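Local coordinates for CarG (Serratia, PDB 4O7J), which probably contributes to intrinsic resistance to carbapenem antibiotics and resembles lysozyme inhibitors in structure, at residues F62-Y67 against Y126-S131. Numbering follows the deposited sequence.
Sequences FTWFDY and YEWSMS
The indole of Trp64 reaches across the interior and overlaps the root of the Trp128 indole, presenting the margin of the Trp64 indole that runs from NE1 to CZ2. CZ2 of Trp64 does most of the touching: it lies 3.8 Å from CD1 of Trp128 and 4.0 Å from Trp128 CB. Further along the same margin, Trp64 NE1 passes 4.1 Å from Trp128 CD1, a carbon that cannot accept a hydrogen bond from it. The two indoles stand almost perpendicular, their planes at 87°, and the centres of the five-membered rings are 5.6 Å apart. Even so the approach is oblique, neither a stack nor a T-shaped pair.

Both side chains are set up alike. In each, CG sits anti to the carbonyl carbon, with chi1 at -58° in Trp64 and -73° in Trp128, and each CB already heads for the opposite segment. That reach matters, because the CA atoms of Trp64 and Trp128 remain 11.1 Å apart, so the two backbones never come near one another and the two tryptophan side chains bridge the gap between these segments.

The pair joins two antiparallel sheets. Trp64 belongs to the short strand 64-65, which pairs with strand 37-45, and Trp128 to strand 126-135, the outermost strand, within this chain, of the four-stranded sheet. Each indole has a further edge-to-face aromatic partner from the other sheet, Tyr112 for Trp64 and Phe42 for Trp128, and Leu91 packs against both tryptophans.

With no hydrogen bond across it and only 86 Å² of buried surface, the contact is essentially apolar, carried by carbon atoms; as one piece of a larger hydrophobic core, part aromatic and part aliphatic, between the sheets, it probably contributes through dispersion and the exclusion of water rather than through any directional bond.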
ATOM      1  N   PHE A  62      -0.124   2.030  -4.779  1.00 13.19           N
ATOM      2  CA  PHE A  62       0.871   2.468  -3.819  1.00 13.64           C
ATOM      3  C   PHE A  62       1.811   1.351  -3.332  1.00 11.46           C
ATOM      4  O   PHE A  62       2.646   1.619  -2.480  1.00 12.28           O
ATOM      5  CB  PHE A  62       0.198   3.132  -2.595  1.00 13.25           C
ATOM      6  CG  PHE A  62      -0.346   4.517  -2.931  1.00 13.71           C
ATOM      7  CD1 PHE A  62      -1.514   4.632  -3.641  1.00 15.77           C
ATOM      8  CD2 PHE A  62       0.361   5.624  -2.624  1.00 15.39           C
ATOM      9  CE1 PHE A  62      -2.047   5.880  -3.937  1.00 15.65           C
ATOM     10  CE2 PHE A  62      -0.127   6.889  -2.946  1.00 18.09           C
ATOM     11  CZ  PHE A  62      -1.313   7.005  -3.629  1.00 16.64           C
ATOM     12  N   THR A  63       1.604   0.149  -3.854  1.00 11.52           N
ATOM     13  CA  THR A  63       2.585  -0.968  -3.681  1.00 12.06           C
ATOM     14  C   THR A  63       3.121  -1.408  -5.048  1.00 11.63           C
ATOM     15  O   THR A  63       2.333  -1.660  -5.980  1.00 13.20           O
ATOM     16  CB  THR A  63       1.887  -2.103  -2.904  1.00 11.58           C
ATOM     17  OG1 THR A  63       1.432  -1.574  -1.677  1.00 12.71           O
ATOM     18  CG2 THR A  63       2.782  -3.267  -2.674  1.00 12.16           C
ATOM     19  N   TRP A  64       4.445  -1.574  -5.128  1.00 12.82           N
ATOM     20  CA  TRP A  64       5.145  -2.096  -6.266  1.00 12.66           C
ATOM     21  C   TRP A  64       5.193  -3.620  -6.226  1.00 13.90           C
ATOM     22  O   TRP A  64       5.863  -4.188  -5.384  1.00 15.57           O
ATOM     23  CB  TRP A  64       6.600  -1.570  -6.347  1.00 11.82           C
ATOM     24  CG  TRP A  64       6.746  -0.099  -6.416  1.00 12.45           C
ATOM     25  CD1 TRP A  64       6.584   0.777  -5.387  1.00 12.23           C
ATOM     26  CD2 TRP A  64       7.134   0.678  -7.546  1.00 12.55           C
ATOM     27  NE1 TRP A  64       6.776   2.050  -5.806  1.00 13.06           N
ATOM     28  CE2 TRP A  64       7.087   2.037  -7.148  1.00 13.98           C
ATOM     29  CE3 TRP A  64       7.503   0.360  -8.882  1.00 13.51           C
ATOM     30  CZ2 TRP A  64       7.516   3.082  -7.987  1.00 15.18           C
ATOM     31  CZ3 TRP A  64       7.804   1.427  -9.753  1.00 15.18           C
ATOM     32  CH2 TRP A  64       7.835   2.762  -9.300  1.00 15.32           C
ATOM     33  N   PHE A  65       4.476  -4.277  -7.151  1.00 15.41           N
ATOM     34  CA  PHE A  65       4.390  -5.703  -7.156  1.00 14.34           C
ATOM     35  C   PHE A  65       5.211  -6.312  -8.295  1.00 16.04           C
ATOM     36  O   PHE A  65       5.303  -5.738  -9.422  1.00 14.00           O
ATOM     37  CB  PHE A  65       2.928  -6.155  -7.302  1.00 15.63           C
ATOM     38  CG  PHE A  65       2.112  -6.030  -6.053  1.00 15.23           C
ATOM     39  CD1 PHE A  65       2.261  -6.894  -5.003  1.00 15.17           C
ATOM     40  CD2 PHE A  65       1.163  -5.038  -5.974  1.00 16.69           C
ATOM     41  CE1 PHE A  65       1.468  -6.815  -3.892  1.00 16.17           C
ATOM     42  CE2 PHE A  65       0.382  -4.906  -4.826  1.00 16.28           C
ATOM     43  CZ  PHE A  65       0.533  -5.806  -3.807  1.00 15.22           C
ATOM     44  N   ASP A  66       5.728  -7.478  -8.031  1.00 15.17           N
ATOM     45  CA  ASP A  66       6.216  -8.344  -9.090  1.00 18.49           C
ATOM     46  C   ASP A  66       5.040  -8.982  -9.827  1.00 20.91           C
ATOM     47  O   ASP A  66       3.897  -8.966  -9.313  1.00 20.72           O
ATOM     48  CB  ASP A  66       7.287  -9.320  -8.592  1.00 23.84           C
ATOM     49  CG  ASP A  66       6.716 -10.564  -7.920  1.00 29.91           C
ATOM     50  OD1 ASP A  66       5.597 -11.022  -8.233  1.00 35.77           O
ATOM     51  OD2 ASP A  66       7.408 -11.073  -7.007  1.00 40.76           O
ATOM     52  N   TYR A  67       5.250  -9.431 -11.039  1.00 19.09           N
ATOM     53  CA  TYR A  67       4.169  -9.945 -11.820  1.00 19.38           C
ATOM     54  C   TYR A  67       4.596 -11.162 -12.564  1.00 20.46           C
ATOM     55  O   TYR A  67       5.675 -11.209 -13.051  1.00 18.89           O
ATOM     56  CB  TYR A  67       3.662  -8.897 -12.784  1.00 21.41           C
ATOM     57  CG  TYR A  67       2.926  -7.739 -12.124  1.00 26.28           C
ATOM     58  CD1 TYR A  67       1.623  -7.869 -11.668  1.00 31.27           C
ATOM     59  CD2 TYR A  67       3.520  -6.527 -11.964  1.00 26.94           C
ATOM     60  CE1 TYR A  67       0.959  -6.803 -11.087  1.00 31.88           C
ATOM     61  CE2 TYR A  67       2.883  -5.474 -11.382  1.00 29.68           C
ATOM     62  CZ  TYR A  67       1.600  -5.607 -10.958  1.00 30.84           C
ATOM     63  OH  TYR A  67       0.999  -4.535 -10.395  1.00 32.61           O
ATOM     64  N   TYR A 126       6.514  13.276  -2.480  1.00 19.30           N
ATOM     65  CA  TYR A 126       7.614  12.276  -2.551  1.00 17.38           C
ATOM     66  C   TYR A 126       7.286  11.229  -3.580  1.00 16.67           C
ATOM     67  O   TYR A 126       6.209  10.576  -3.522  1.00 18.21           O
ATOM     68  CB  TYR A 126       7.811  11.569  -1.216  1.00 16.33           C
ATOM     69  CG  TYR A 126       8.068  12.489  -0.055  1.00 17.04           C
ATOM     70  CD1 TYR A 126       9.191  13.308   0.004  1.00 18.25           C
ATOM     71  CD2 TYR A 126       7.193  12.536   0.983  1.00 18.98           C
ATOM     72  CE1 TYR A 126       9.436  14.122   1.093  1.00 20.06           C
ATOM     73  CE2 TYR A 126       7.383  13.398   2.028  1.00 19.75           C
ATOM     74  CZ  TYR A 126       8.513  14.185   2.083  1.00 22.03           C
ATOM     75  OH  TYR A 126       8.727  14.980   3.161  1.00 28.53           O
ATOM     76  N   GLU A 127       8.180  11.066  -4.568  1.00 16.08           N
ATOM     77  CA  GLU A 127       7.973  10.066  -5.629  1.00 17.67           C
ATOM     78  C   GLU A 127       9.289   9.438  -6.123  1.00 15.74           C
ATOM     79  O   GLU A 127      10.357   9.968  -5.892  1.00 16.70           O
ATOM     80  CB  GLU A 127       7.201  10.655  -6.832  1.00 23.16           C
ATOM     81  CG  GLU A 127       8.116  11.526  -7.642  1.00 25.58           C
ATOM     82  CD  GLU A 127       7.431  12.440  -8.672  1.00 33.57           C
ATOM     83  OE1 GLU A 127       6.179  12.441  -8.794  1.00 33.56           O
ATOM     84  OE2 GLU A 127       8.220  13.176  -9.326  1.00 37.76           O
ATOM     85  N   TRP A 128       9.158   8.307  -6.802  1.00 13.87           N
ATOM     86  CA  TRP A 128      10.232   7.676  -7.538  1.00 15.60           C
ATOM     87  C   TRP A 128      10.148   8.233  -8.977  1.00 18.35           C
ATOM     88  O   TRP A 128       9.137   8.083  -9.698  1.00 21.50           O
ATOM     89  CB  TRP A 128      10.052   6.198  -7.541  1.00 14.97           C
ATOM     90  CG  TRP A 128      10.348   5.570  -6.240  1.00 13.08           C
ATOM     91  CD1 TRP A 128       9.461   5.067  -5.393  1.00 13.67           C
ATOM     92  CD2 TRP A 128      11.646   5.422  -5.633  1.00 13.03           C
ATOM     93  NE1 TRP A 128      10.084   4.580  -4.302  1.00 13.09           N
ATOM     94  CE2 TRP A 128      11.429   4.793  -4.391  1.00 13.15           C
ATOM     95  CE3 TRP A 128      12.945   5.802  -5.983  1.00 12.69           C
ATOM     96  CZ2 TRP A 128      12.451   4.458  -3.553  1.00 14.00           C
ATOM     97  CZ3 TRP A 128      13.990   5.500  -5.149  1.00 13.78           C
ATOM     98  CH2 TRP A 128      13.748   4.831  -3.906  1.00 14.40           C
ATOM     99  N   SER A 129      11.200   8.954  -9.365  1.00 18.32           N
ATOM    100  CA  SER A 129      11.218   9.632 -10.612  1.00 19.64           C
ATOM    101  C   SER A 129      12.154   8.929 -11.546  1.00 17.40           C
ATOM    102  O   SER A 129      13.310   8.694 -11.216  1.00 16.95           O
ATOM    103  CB  SER A 129      11.703  11.090 -10.419  1.00 23.24           C
ATOM    104  OG  SER A 129      11.881  11.759 -11.657  1.00 23.48           O
ATOM    105  N   MET A 130      11.679   8.622 -12.745  1.00 20.86           N
ATOM    106  CA  MET A 130      12.496   7.877 -13.693  1.00 22.52           C
ATOM    107  C   MET A 130      13.764   8.658 -14.065  1.00 20.95           C
ATOM    108  O   MET A 130      13.690   9.818 -14.439  1.00 22.28           O
ATOM    109  CB  MET A 130      11.680   7.508 -14.940  1.00 23.53           C
ATOM    110  CG  MET A 130      12.525   6.694 -15.903  1.00 29.15           C
ATOM    111  SD  MET A 130      11.629   6.045 -17.288  1.00 42.89           S
ATOM    112  CE  MET A 130      10.518   7.387 -17.720  1.00 40.86           C
ATOM    113  N   SER A 131      14.899   8.048 -13.888  1.00 20.08           N
ATOM    114  CA  SER A 131      16.214   8.596 -14.308  1.00 24.10           C
ATOM    115  C   SER A 131      16.560   8.181 -15.730  1.00 24.25           C
ATOM    116  O   SER A 131      16.969   9.018 -16.579  1.00 25.86           O
ATOM    117  CB  SER A 131      17.353   8.180 -13.392  1.00 26.58           C
ATOM    118  OG  SER A 131      17.019   8.464 -12.062  1.00 36.83           O
TER